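Local coordinates for putative isochorismatase hydrolase (PDB 3LQY), which is a putative isochorismatase-family hydrolase with an alpha/beta fold, whose natural substrate is not established, at residues N28-T33 and A147-D152; T7-L12 and K114-V119; H56-F61 and E88-K93. All coordinates share one frame; numbering follows the deposited sequence.

Contact 1 (N28-T33 and A147-D152); sequences NPLVGT and ACATLD. With GOL (glycerol), chain B.
Leu30 and Leu151 meet where two loops of the isochorismatase-type alpha/beta fold come together, one leading into helix 33-49 and the other leaving the C-terminal end of strand 140-149. The two leucine side chains cross at a slant, CD2 of Leu30 lying 3.7 Å from CD2 of Leu151. The other branch of Leu30 turns to the neighbouring residue, with CD1 4.1 Å from CB of Ala149. The leucine thus spans Ala149 to Leu151, its CB resting against Thr150 O. CG lies opposite the carbonyl carbon (chi1 -55°), and the turn about CB-CG (chi2 179°) then sets CD1 toward Ala149 and CD2 toward Leu151. Tyr19 and Ala121 also touch this side chain. With an alanine here, CG and both methyls are gone, and Leu151 CD2 and Ala149 CB would probably lose their apolar contact with this loop, opening a gap between the two segments.

Val31 turns its side chain differently: CB lies 3.6 Å from Thr150 O and CG2 is 4.2 Å from Asp152 OD1. That carboxylate oxygen is bonded to Ala162 N, at the start of helix 162-173. One direct backbone bond ties the loops, Val31 N to Thr150 O at 2.9 Å, with the donor nearly in line with the C=O bond. A glycerol, probably from the crystallisation liquor, bridges the same two residues through their other backbone groups. Its hydroxyl O1 donates to Val31 O at 2.8 Å and accepts from Thr150 N at 2.9 Å, the N-H pointing almost straight at it (168°).

Contact 2 (T7-L12 and K114-V119); sequences TTALLL and KKLVIV
Two neighbouring central strands of the parallel sheet of this alpha/beta fold, 8-12 and 115-119, pair here in register from Thr8 with Lys115 to Leu12 with Val119. Their directions differ by 25°. The ladder starts with a fork: Thr7 O accepts from Lys114 N at 2.8 Å and from Lys115 N at 3.1 Å. Bonds then alternate between the strands, and Leu11 N reaches Val117 O at 2.9 Å.

On the face of Leu10, Leu12, Val117 and Val119, Leu10 puts CG opposite its backbone N (chi1 171°). This lays CD1 across the neighbouring strand, 3.8 Å from Val117 CG1 and 4.0 Å from Val119 CG1. Leu12 and Val119 point the same way, side by side. Helix 33-49 covers this face through Leu43, Leu44 and Phe47. On the other face Leu11 and Leu116 also run alongside one another, with CD2 of Leu11 4.1 Å from CD1 of Leu116.

At the N-terminal end the residues are Thr8 and Lys115. The Lys115 chain bends at chi3 (65°) and passes round the Thr8 hydroxyl, its CD 3.2 Å from Thr8 OG1. CG2 of Thr8 touches Val117 CG2 at 3.8 Å.

Contact 3 (H56-F61 and E88-K93); sequences HVRHEF and EAVVLK
Strands 56-59 and 90-93 run parallel, 27° apart in direction, and pair from His56 with Val90 to His59 with Lys93. Backbone bonds alternate between them, the shortest being Val91 N to His56 O at 2.7 Å.

His56 NE2 donates to Glu88 OE1 at 2.7 Å. OE1 lies almost in the ring plane, but the carboxylate is turned 31° from it, and OE1 is met from above the carboxylate plane. Arg48 forms a salt bridge with the other oxygen of Glu88, and Gln85 N also bonds OE1, so both carboxylate oxygens are held.

Arg58 grips Glu60 end-on with NH1 and NH2, both on OE2, NH1 being the closer at 3.0 Å. Its NH1 also bonds Ala76 O. CD1 of Leu92 lies over one face of the guanidinium, toward its rim, 4.1 Å from Arg58 NH2, and also packs on Glu60 CB.

Lys93 has its CG wedged between backbone N and carbonyl carbon (chi1 77°), which carries the chain across His59 at about a right angle. CD touches Val57 CG1 at 3.6 Å. NZ donates to His59 ND1 at 2.9 Å and also bonds Gln95 O and the sulfinate of the modified cysteine at position 126. A lysine beside a cysteine, and in a long, weak ion pair with Asp14, is consistent with the Asp-Lys-Cys active site of isochorismatase-like hydrolases.

All three contacts reach one parallel sheet, ordered 90-93, 54-59, 8-13, 115-121, 140-149, 179-181. Contact 3 joins its first two strands and contact 2 its third and fourth. Contact 1 lies at the end of the fifth. Contacts 2 and 3, centres about 15 Å apart, touch where strands 8-13 and 54-59 are neighbours. Contacts 1 and 2, about 20 Å apart between centres, touch through Ala147 and Cys148 on Ile118 and Val119. Contacts 1 and 3, about 18 Å apart between centres, come no nearer than about 7 Å between atoms. Along the chain, contact 3 nests inside the loops closed by the other two, whose segments alternate. Distant segments are thus knitted into one alpha/beta domain.

Contact 1 (N28-T33 and A147-D152)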
ATOM      1  N   ASN A  28      15.410  -5.567  -1.932  0.50 50.19           N
ATOM      2  CA  ASN A  28      15.154  -4.159  -1.572  0.50 49.42           C
ATOM      3  C   ASN A  28      14.480  -4.090  -0.202  0.50 48.21           C
ATOM      4  O   ASN A  28      13.383  -3.556  -0.087  0.50 46.32           O
ATOM      5  CB  ASN A  28      14.287  -3.486  -2.653  0.50 48.37           C
ATOM      6  CG  ASN A  28      14.516  -1.962  -2.747  0.50 48.34           C
ATOM      7  OD1 ASN A  28      15.439  -1.481  -3.432  0.50 45.15           O
ATOM      8  ND2 ASN A  28      13.650  -1.204  -2.075  0.50 41.41           N
ATOM      9  N   PRO A  29      15.118  -4.695   0.829  1.00 49.54           N
ATOM     10  CA  PRO A  29      14.536  -4.821   2.156  1.00 48.72           C
ATOM     11  C   PRO A  29      14.293  -3.453   2.747  1.00 49.17           C
ATOM     12  O   PRO A  29      15.139  -2.548   2.573  1.00 49.27           O
ATOM     13  CB  PRO A  29      15.585  -5.631   2.947  1.00 51.36           C
ATOM     14  CG  PRO A  29      16.848  -5.371   2.244  1.00 54.37           C
ATOM     15  CD  PRO A  29      16.476  -5.266   0.780  1.00 52.33           C
ATOM     16  N   LEU A  30      13.118  -3.299   3.349  1.00 47.31           N
ATOM     17  CA  LEU A  30      12.724  -2.052   3.994  1.00 46.74           C
ATOM     18  C   LEU A  30      12.800  -2.243   5.478  1.00 48.53           C
ATOM     19  O   LEU A  30      12.983  -3.358   5.949  1.00 50.12           O
ATOM     20  CB  LEU A  30      11.292  -1.713   3.630  1.00 44.95           C
ATOM     21  CG  LEU A  30      10.973  -1.643   2.150  1.00 43.47           C
ATOM     22  CD1 LEU A  30       9.475  -1.313   2.008  1.00 42.93           C
ATOM     23  CD2 LEU A  30      11.810  -0.610   1.366  1.00 40.53           C
ATOM     24  N   VAL A  31      12.627  -1.159   6.205  1.00 48.99           N
ATOM     25  CA  VAL A  31      12.653  -1.151   7.664  1.00 51.29           C
ATOM     26  C   VAL A  31      11.263  -1.413   8.208  1.00 50.55           C
ATOM     27  O   VAL A  31      10.336  -0.705   7.866  1.00 50.70           O
ATOM     28  CB  VAL A  31      13.151   0.205   8.200  1.00 53.03           C
ATOM     29  CG1 VAL A  31      12.969   0.267   9.700  1.00 56.27           C
ATOM     30  CG2 VAL A  31      14.609   0.434   7.792  1.00 54.14           C
ATOM     31  N   GLY A  32      11.103  -2.492   8.997  1.00 53.08           N
ATOM     32  CA  GLY A  32       9.811  -2.740   9.669  1.00 52.98           C
ATOM     33  C   GLY A  32       8.723  -3.321   8.784  1.00 51.73           C
ATOM     34  O   GLY A  32       7.513  -3.243   9.106  1.00 52.64           O
ATOM     35  N   THR A  33       9.098  -3.930   7.667  1.00 50.31           N
ATOM     36  CA  THR A  33       8.086  -4.436   6.751  1.00 49.58           C
ATOM     37  C   THR A  33       7.204  -5.523   7.394  1.00 50.83           C
ATOM     38  O   THR A  33       5.996  -5.578   7.185  1.00 50.57           O
ATOM     39  CB  THR A  33       8.702  -5.048   5.509  1.00 49.73           C
ATOM     40  OG1 THR A  33       9.847  -4.299   5.100  1.00 48.07           O
ATOM     41  CG2 THR A  33       7.658  -5.145   4.380  1.00 47.29           C
ATOM     42  N   ALA A 147       0.787   0.328   9.161  1.00 53.84           N
ATOM     43  CA  ALA A 147       0.733  -0.683   8.121  1.00 53.53           C
ATOM     44  C   ALA A 147       1.427  -0.242   6.830  1.00 50.50           C
ATOM     45  O   ALA A 147       1.155  -0.815   5.764  1.00 50.94           O
ATOM     46  CB  ALA A 147      -0.741  -1.071   7.827  1.00 54.86           C
ATOM     47  N   CYS A 148       2.341   0.732   6.921  1.00 48.90           N
ATOM     48  CA  CYS A 148       3.179   1.109   5.803  1.00 45.37           C
ATOM     49  C   CYS A 148       4.666   1.048   6.219  1.00 45.41           C
ATOM     50  O   CYS A 148       5.040   1.182   7.387  1.00 47.47           O
ATOM     51  CB  CYS A 148       2.834   2.546   5.318  1.00 45.04           C
ATOM     52  SG  CYS A 148       1.089   2.772   4.743  1.00 46.79           S
ATOM     53  N   ALA A 149       5.536   0.979   5.241  1.00 44.34           N
ATOM     54  CA  ALA A 149       6.949   0.840   5.517  1.00 44.32           C
ATOM     55  C   ALA A 149       7.775   1.632   4.545  1.00 43.06           C
ATOM     56  O   ALA A 149       7.401   1.822   3.379  1.00 42.26           O
ATOM     57  CB  ALA A 149       7.340  -0.664   5.419  1.00 45.18           C
ATOM     58  N   THR A 150       8.939   2.058   5.003  1.00 43.69           N
ATOM     59  CA  THR A 150       9.877   2.744   4.135  1.00 43.75           C
ATOM     60  C   THR A 150      11.298   2.322   4.565  1.00 44.84           C
ATOM     61  O   THR A 150      11.500   1.267   5.166  1.00 47.60           O
ATOM     62  CB  THR A 150       9.622   4.329   4.165  1.00 43.04           C
ATOM     63  OG1 THR A 150      10.467   5.029   3.242  1.00 45.57           O
ATOM     64  CG2 THR A 150       9.775   4.894   5.577  1.00 44.83           C
ATOM     65  N   LEU A 151      12.279   3.133   4.215  1.00 44.82           N
ATOM     66  CA  LEU A 151      13.659   2.884   4.509  1.00 46.68           C
ATOM     67  C   LEU A 151      14.433   4.183   4.778  1.00 47.07           C
ATOM     68  O   LEU A 151      13.917   5.317   4.619  1.00 44.02           O
ATOM     69  CB  LEU A 151      14.313   2.104   3.356  1.00 47.80           C
ATOM     70  CG  LEU A 151      14.038   2.586   1.911  1.00 47.15           C
ATOM     71  CD1 LEU A 151      14.437   3.976   1.550  1.00 51.82           C
ATOM     72  CD2 LEU A 151      14.807   1.570   1.026  1.00 50.73           C
ATOM     73  N   ASP A 152      15.684   4.011   5.178  1.00 49.58           N
ATOM     74  CA  ASP A 152      16.540   5.134   5.455  1.00 49.75           C
ATOM     75  C   ASP A 152      16.861   5.841   4.130  1.00 49.75           C
ATOM     76  O   ASP A 152      17.192   5.167   3.134  1.00 47.31           O
ATOM     77  CB  ASP A 152      17.869   4.696   6.093  1.00 53.84           C
ATOM     78  CG  ASP A 152      17.732   4.124   7.498  1.00 57.30           C
ATOM     79  OD1 ASP A 152      16.638   4.106   8.076  1.00 56.94           O
ATOM     80  OD2 ASP A 152      18.756   3.620   8.024  1.00 66.41           O
TER
HETATM   81  C1  GOL B 190       8.616   1.951   9.060  0.60 47.00           C
HETATM   82  O1  GOL B 190       9.330   1.882   7.832  0.60 41.26           O
HETATM   83  C2  GOL B 190       8.990   3.188   9.920  0.60 50.18           C
HETATM   84  O2  GOL B 190      10.269   3.170  10.512  0.60 52.84           O
HETATM   85  C3  GOL B 190       7.985   3.344  11.058  0.60 51.46           C
HETATM   86  O3  GOL B 190       8.526   3.983  12.197  0.60 52.65           O

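Contact 2 (T7-L12 and K114-V119)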
ATOM      1  N   THR A   7     -18.630   1.399   0.459  1.00112.69           N
ATOM      2  CA  THR A   7     -17.878   1.859  -0.709  1.00109.10           C
ATOM      3  C   THR A   7     -16.435   2.204  -0.343  1.00101.84           C
ATOM      4  O   THR A   7     -15.768   2.937  -1.069  1.00 97.72           O
ATOM      5  CB  THR A   7     -18.547   3.085  -1.340  1.00111.45           C
ATOM      6  OG1 THR A   7     -18.572   4.145  -0.375  1.00106.67           O
ATOM      7  CG2 THR A   7     -19.978   2.773  -1.758  1.00119.35           C
ATOM      8  N   THR A   8     -15.942   1.644   0.766  1.00100.75           N
ATOM      9  CA  THR A   8     -14.542   1.768   1.144  1.00 93.61           C
ATOM     10  C   THR A   8     -13.825   0.466   0.838  1.00 92.30           C
ATOM     11  O   THR A   8     -14.235  -0.605   1.286  1.00 95.74           O
ATOM     12  CB  THR A   8     -14.373   2.180   2.632  1.00 92.51           C
ATOM     13  OG1 THR A   8     -15.142   3.372   2.882  1.00 92.68           O
ATOM     14  CG2 THR A   8     -12.894   2.414   2.975  1.00 84.31           C
ATOM     15  N   ALA A   9     -12.755   0.590   0.047  1.00 87.28           N
ATOM     16  CA  ALA A   9     -11.908  -0.513  -0.362  1.00 85.20           C
ATOM     17  C   ALA A   9     -10.618  -0.458   0.437  1.00 79.92           C
ATOM     18  O   ALA A   9     -10.052   0.628   0.664  1.00 76.22           O
ATOM     19  CB  ALA A   9     -11.595  -0.387  -1.841  1.00 84.23           C
ATOM     20  N   LEU A  10     -10.129  -1.602   0.880  1.00 79.57           N
ATOM     21  CA  LEU A  10      -8.760  -1.686   1.420  1.00 74.67           C
ATOM     22  C   LEU A  10      -7.825  -1.909   0.242  1.00 72.27           C
ATOM     23  O   LEU A  10      -8.045  -2.793  -0.589  1.00 75.99           O
ATOM     24  CB  LEU A  10      -8.639  -2.776   2.477  1.00 76.16           C
ATOM     25  CG  LEU A  10      -7.267  -3.193   3.029  1.00 71.96           C
ATOM     26  CD1 LEU A  10      -6.739  -2.117   4.037  1.00 70.57           C
ATOM     27  CD2 LEU A  10      -7.425  -4.604   3.636  1.00 76.92           C
ATOM     28  N   LEU A  11      -6.815  -1.046   0.149  1.00 68.76           N
ATOM     29  CA  LEU A  11      -5.900  -0.999  -0.986  1.00 65.69           C
ATOM     30  C   LEU A  11      -4.514  -1.275  -0.472  1.00 60.87           C
ATOM     31  O   LEU A  11      -3.912  -0.462   0.263  1.00 57.18           O
ATOM     32  CB  LEU A  11      -5.951   0.357  -1.673  1.00 66.00           C
ATOM     33  CG  LEU A  11      -5.231   0.546  -3.008  1.00 64.85           C
ATOM     34  CD1 LEU A  11      -5.706  -0.438  -4.031  1.00 66.47           C
ATOM     35  CD2 LEU A  11      -5.477   1.964  -3.509  1.00 65.08           C
ATOM     36  N   LEU A  12      -3.989  -2.422  -0.854  1.00 59.87           N
ATOM     37  CA  LEU A  12      -2.720  -2.834  -0.353  1.00 56.79           C
ATOM     38  C   LEU A  12      -1.701  -2.629  -1.452  1.00 54.55           C
ATOM     39  O   LEU A  12      -1.754  -3.268  -2.509  1.00 56.51           O
ATOM     40  CB  LEU A  12      -2.788  -4.319   0.064  1.00 59.55           C
ATOM     41  CG  LEU A  12      -3.934  -4.673   1.049  1.00 63.74           C
ATOM     42  CD1 LEU A  12      -5.262  -5.060   0.354  1.00 68.45           C
ATOM     43  CD2 LEU A  12      -3.507  -5.774   2.025  1.00 63.35           C
ATOM     44  N   LYS A 114     -15.757   4.628  -3.262  1.00 82.46           N
ATOM     45  CA  LYS A 114     -15.768   6.065  -2.939  1.00 80.61           C
ATOM     46  C   LYS A 114     -14.617   6.473  -2.053  1.00 75.47           C
ATOM     47  O   LYS A 114     -14.183   7.631  -2.093  1.00 72.96           O
ATOM     48  CB  LYS A 114     -17.041   6.437  -2.173  1.00 84.43           C
ATOM     49  CG  LYS A 114     -18.334   6.328  -2.927  1.00 90.64           C
ATOM     50  CD  LYS A 114     -18.355   7.069  -4.253  1.00 91.82           C
ATOM     51  CE  LYS A 114     -19.645   6.784  -4.973  1.00 99.88           C
ATOM     52  NZ  LYS A 114     -19.676   7.380  -6.322  1.00102.93           N
ATOM     53  N   LYS A 115     -14.188   5.554  -1.197  1.00 73.97           N
ATOM     54  CA  LYS A 115     -13.183   5.840  -0.199  1.00 70.52           C
ATOM     55  C   LYS A 115     -12.153   4.724  -0.240  1.00 68.26           C
ATOM     56  O   LYS A 115     -12.416   3.668  -0.816  1.00 68.76           O
ATOM     57  CB  LYS A 115     -13.814   5.888   1.188  1.00 72.30           C
ATOM     58  CG  LYS A 115     -15.032   6.810   1.301  1.00 78.39           C
ATOM     59  CD  LYS A 115     -15.811   6.535   2.583  1.00 85.39           C
ATOM     60  CE  LYS A 115     -15.003   6.864   3.861  1.00 84.43           C
ATOM     61  NZ  LYS A 115     -15.865   6.727   5.114  1.00 90.97           N
ATOM     62  N   LEU A 116     -10.995   4.974   0.368  1.00 65.11           N
ATOM     63  CA  LEU A 116      -9.871   4.034   0.367  1.00 62.79           C
ATOM     64  C   LEU A 116      -9.204   4.002   1.734  1.00 61.65           C
ATOM     65  O   LEU A 116      -9.078   5.027   2.408  1.00 61.46           O
ATOM     66  CB  LEU A 116      -8.827   4.427  -0.672  1.00 60.28           C
ATOM     67  CG  LEU A 116      -9.263   4.527  -2.129  1.00 62.58           C
ATOM     68  CD1 LEU A 116      -8.129   5.068  -3.002  1.00 59.94           C
ATOM     69  CD2 LEU A 116      -9.780   3.223  -2.650  1.00 66.32           C
ATOM     70  N   VAL A 117      -8.774   2.807   2.138  1.00 62.75           N
ATOM     71  CA  VAL A 117      -7.892   2.646   3.302  1.00 61.48           C
ATOM     72  C   VAL A 117      -6.601   2.073   2.738  1.00 59.91           C
ATOM     73  O   VAL A 117      -6.629   1.028   2.096  1.00 59.84           O
ATOM     74  CB  VAL A 117      -8.477   1.709   4.370  1.00 64.43           C
ATOM     75  CG1 VAL A 117      -7.415   1.382   5.439  1.00 63.27           C
ATOM     76  CG2 VAL A 117      -9.689   2.339   5.016  1.00 64.56           C
ATOM     77  N   ILE A 118      -5.499   2.804   2.929  1.00 54.40           N
ATOM     78  CA  ILE A 118      -4.234   2.546   2.208  1.00 52.89           C
ATOM     79  C   ILE A 118      -3.188   1.977   3.131  1.00 52.10           C
ATOM     80  O   ILE A 118      -2.968   2.500   4.226  1.00 55.38           O
ATOM     81  CB  ILE A 118      -3.744   3.840   1.540  1.00 51.71           C
ATOM     82  CG1 ILE A 118      -4.690   4.187   0.376  1.00 55.15           C
ATOM     83  CG2 ILE A 118      -2.308   3.735   1.069  1.00 48.94           C
ATOM     84  CD1 ILE A 118      -4.729   5.704   0.022  1.00 53.49           C
ATOM     85  N   VAL A 119      -2.569   0.880   2.699  1.00 51.00           N
ATOM     86  CA  VAL A 119      -1.494   0.247   3.443  1.00 49.22           C
ATOM     87  C   VAL A 119      -0.438  -0.195   2.419  1.00 46.45           C
ATOM     88  O   VAL A 119      -0.699  -0.256   1.220  1.00 46.16           O
ATOM     89  CB  VAL A 119      -2.011  -0.938   4.310  1.00 52.78           C
ATOM     90  CG1 VAL A 119      -3.229  -0.491   5.179  1.00 53.25           C
ATOM     91  CG2 VAL A 119      -2.330  -2.182   3.443  1.00 49.51           C
TER

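Contact 3 (H56-F61 and E88-K93)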
ATOM      1  N   HIS A  56      -5.630  -5.242  -4.369  1.00 65.81           N
ATOM      2  CA  HIS A  56      -4.175  -5.334  -4.251  1.00 61.88           C
ATOM      3  C   HIS A  56      -3.464  -4.682  -5.423  1.00 59.99           C
ATOM      4  O   HIS A  56      -3.932  -4.723  -6.581  1.00 63.44           O
ATOM      5  CB  HIS A  56      -3.731  -6.825  -4.202  1.00 62.09           C
ATOM      6  CG  HIS A  56      -4.433  -7.634  -3.161  1.00 65.75           C
ATOM      7  ND1 HIS A  56      -3.896  -7.868  -1.912  1.00 64.65           N
ATOM      8  CD2 HIS A  56      -5.635  -8.268  -3.185  1.00 69.95           C
ATOM      9  CE1 HIS A  56      -4.729  -8.639  -1.224  1.00 67.81           C
ATOM     10  NE2 HIS A  56      -5.797  -8.876  -1.965  1.00 70.37           N
ATOM     11  N   VAL A  57      -2.284  -4.157  -5.134  1.00 55.13           N
ATOM     12  CA  VAL A  57      -1.458  -3.569  -6.166  1.00 54.40           C
ATOM     13  C   VAL A  57      -0.100  -4.227  -6.028  1.00 52.19           C
ATOM     14  O   VAL A  57       0.335  -4.454  -4.931  1.00 51.06           O
ATOM     15  CB  VAL A  57      -1.352  -2.061  -5.991  1.00 52.49           C
ATOM     16  CG1 VAL A  57      -0.297  -1.517  -6.915  1.00 51.52           C
ATOM     17  CG2 VAL A  57      -2.745  -1.395  -6.251  1.00 55.29           C
ATOM     18  N   ARG A  58       0.528  -4.545  -7.154  1.00 53.61           N
ATOM     19  CA  ARG A  58       1.776  -5.229  -7.195  1.00 53.19           C
ATOM     20  C   ARG A  58       2.639  -4.612  -8.288  1.00 52.18           C
ATOM     21  O   ARG A  58       2.147  -4.305  -9.357  1.00 55.72           O
ATOM     22  CB  ARG A  58       1.480  -6.711  -7.520  1.00 57.13           C
ATOM     23  CG  ARG A  58       2.506  -7.673  -7.129  1.00 60.17           C
ATOM     24  CD  ARG A  58       2.065  -9.138  -7.305  1.00 63.42           C
ATOM     25  NE  ARG A  58       1.869  -9.562  -8.709  1.00 65.59           N
ATOM     26  CZ  ARG A  58       2.841  -9.824  -9.579  1.00 68.50           C
ATOM     27  NH1 ARG A  58       4.117  -9.761  -9.215  1.00 67.35           N
ATOM     28  NH2 ARG A  58       2.535 -10.202 -10.829  1.00 73.18           N
ATOM     29  N   HIS A  59       3.924  -4.438  -8.027  1.00 49.95           N
ATOM     30  CA  HIS A  59       4.853  -3.807  -8.980  1.00 50.71           C
ATOM     31  C   HIS A  59       5.825  -4.769  -9.638  1.00 53.15           C
ATOM     32  O   HIS A  59       6.404  -5.635  -8.961  1.00 53.40           O
ATOM     33  CB  HIS A  59       5.693  -2.751  -8.244  1.00 48.05           C
ATOM     34  CG  HIS A  59       6.482  -1.865  -9.163  1.00 49.94           C
ATOM     35  ND1 HIS A  59       6.025  -0.622  -9.536  1.00 47.39           N
ATOM     36  CD2 HIS A  59       7.670  -2.041  -9.801  1.00 50.55           C
ATOM     37  CE1 HIS A  59       6.894  -0.064 -10.359  1.00 51.43           C
ATOM     38  NE2 HIS A  59       7.899  -0.900 -10.541  1.00 53.04           N
ATOM     39  N   GLU A  60       6.016  -4.613 -10.947  1.00 56.02           N
ATOM     40  CA  GLU A  60       7.107  -5.266 -11.638  1.00 58.11           C
ATOM     41  C   GLU A  60       7.814  -4.285 -12.562  1.00 59.79           C
ATOM     42  O   GLU A  60       7.175  -3.545 -13.290  1.00 60.38           O
ATOM     43  CB  GLU A  60       6.596  -6.495 -12.432  1.00 61.77           C
ATOM     44  CG  GLU A  60       6.289  -7.712 -11.567  1.00 61.41           C
ATOM     45  CD  GLU A  60       5.842  -8.979 -12.364  1.00 66.90           C
ATOM     46  OE1 GLU A  60       5.646  -8.931 -13.602  1.00 67.72           O
ATOM     47  OE2 GLU A  60       5.671 -10.024 -11.719  1.00 66.36           O
ATOM     48  N   PHE A  61       9.141  -4.328 -12.570  1.00 59.51           N
ATOM     49  CA  PHE A  61       9.929  -3.563 -13.525  1.00 62.93           C
ATOM     50  C   PHE A  61       9.830  -4.089 -14.968  1.00 68.47           C
ATOM     51  O   PHE A  61       9.406  -5.225 -15.184  1.00 70.87           O
ATOM     52  CB  PHE A  61      11.387  -3.564 -13.102  1.00 62.80           C
ATOM     53  CG  PHE A  61      11.695  -2.610 -11.997  1.00 60.76           C
ATOM     54  CD1 PHE A  61      11.300  -2.868 -10.697  1.00 57.54           C
ATOM     55  CD2 PHE A  61      12.362  -1.412 -12.269  1.00 64.76           C
ATOM     56  CE1 PHE A  61      11.597  -1.980  -9.669  1.00 53.89           C
ATOM     57  CE2 PHE A  61      12.655  -0.520 -11.248  1.00 59.78           C
ATOM     58  CZ  PHE A  61      12.262  -0.796  -9.952  1.00 57.06           C
ATOM     59  N   GLU A  88     -10.627 -10.924  -5.198  1.00 99.79           N
ATOM     60  CA  GLU A  88      -9.916  -9.691  -4.878  1.00 93.22           C
ATOM     61  C   GLU A  88      -8.974  -9.386  -6.032  1.00 90.82           C
ATOM     62  O   GLU A  88      -8.085 -10.177  -6.322  1.00 91.79           O
ATOM     63  CB  GLU A  88      -9.127  -9.859  -3.580  1.00 88.54           C
ATOM     64  CG  GLU A  88      -9.952 -10.373  -2.411  1.00 92.60           C
ATOM     65  CD  GLU A  88      -9.110 -10.503  -1.120  1.00 91.30           C
ATOM     66  OE1 GLU A  88      -7.866 -10.518  -1.235  1.00 88.87           O
ATOM     67  OE2 GLU A  88      -9.697 -10.646  -0.017  1.00 94.38           O
ATOM     68  N   ALA A  89      -9.203  -8.272  -6.716  1.00 90.22           N
ATOM     69  CA  ALA A  89      -8.425  -7.895  -7.885  1.00 88.51           C
ATOM     70  C   ALA A  89      -6.988  -7.605  -7.478  1.00 82.73           C
ATOM     71  O   ALA A  89      -6.728  -7.075  -6.389  1.00 78.09           O
ATOM     72  CB  ALA A  89      -9.034  -6.640  -8.559  1.00 89.64           C
ATOM     73  N   VAL A  90      -6.063  -7.936  -8.371  1.00 81.54           N
ATOM     74  CA  VAL A  90      -4.665  -7.567  -8.201  1.00 75.74           C
ATOM     75  C   VAL A  90      -4.236  -6.738  -9.400  1.00 74.96           C
ATOM     76  O   VAL A  90      -4.286  -7.208 -10.534  1.00 77.03           O
ATOM     77  CB  VAL A  90      -3.796  -8.847  -8.106  1.00 75.35           C
ATOM     78  CG1 VAL A  90      -2.327  -8.492  -8.123  1.00 72.12           C
ATOM     79  CG2 VAL A  90      -4.168  -9.605  -6.849  1.00 75.43           C
ATOM     80  N   VAL A  91      -3.841  -5.493  -9.159  1.00 70.96           N
ATOM     81  CA  VAL A  91      -3.399  -4.638 -10.232  1.00 71.44           C
ATOM     82  C   VAL A  91      -1.890  -4.629 -10.346  1.00 68.55           C
ATOM     83  O   VAL A  91      -1.199  -4.227  -9.408  1.00 66.73           O
ATOM     84  CB  VAL A  91      -3.825  -3.159  -9.983  1.00 70.21           C
ATOM     85  CG1 VAL A  91      -3.424  -2.296 -11.176  1.00 69.76           C
ATOM     86  CG2 VAL A  91      -5.328  -3.083  -9.717  1.00 74.78           C
ATOM     87  N   LEU A  92      -1.402  -4.899 -11.542  1.00 69.79           N
ATOM     88  CA  LEU A  92       0.031  -4.945 -11.829  1.00 67.88           C
ATOM     89  C   LEU A  92       0.446  -3.575 -12.355  1.00 66.67           C
ATOM     90  O   LEU A  92      -0.174  -3.046 -13.293  1.00 70.48           O
ATOM     91  CB  LEU A  92       0.334  -6.050 -12.874  1.00 71.34           C
ATOM     92  CG  LEU A  92       1.789  -6.176 -13.363  1.00 71.91           C
ATOM     93  CD1 LEU A  92       2.778  -6.299 -12.198  1.00 69.37           C
ATOM     94  CD2 LEU A  92       1.960  -7.368 -14.290  1.00 77.61           C
ATOM     95  N   LYS A  93       1.476  -2.985 -11.753  1.00 62.09           N
ATOM     96  CA  LYS A  93       1.927  -1.636 -12.163  1.00 60.55           C
ATOM     97  C   LYS A  93       3.422  -1.625 -12.474  1.00 59.86           C
ATOM     98  O   LYS A  93       4.172  -2.510 -12.042  1.00 58.12           O
ATOM     99  CB  LYS A  93       1.623  -0.627 -11.081  1.00 57.02           C
ATOM    100  CG  LYS A  93       2.538  -0.628  -9.871  1.00 52.68           C
ATOM    101  CD  LYS A  93       2.089   0.421  -8.876  1.00 50.44           C
ATOM    102  CE  LYS A  93       3.018   0.542  -7.650  1.00 44.92           C
ATOM    103  NZ  LYS A  93       4.397   1.115  -7.934  1.00 46.34           N
TER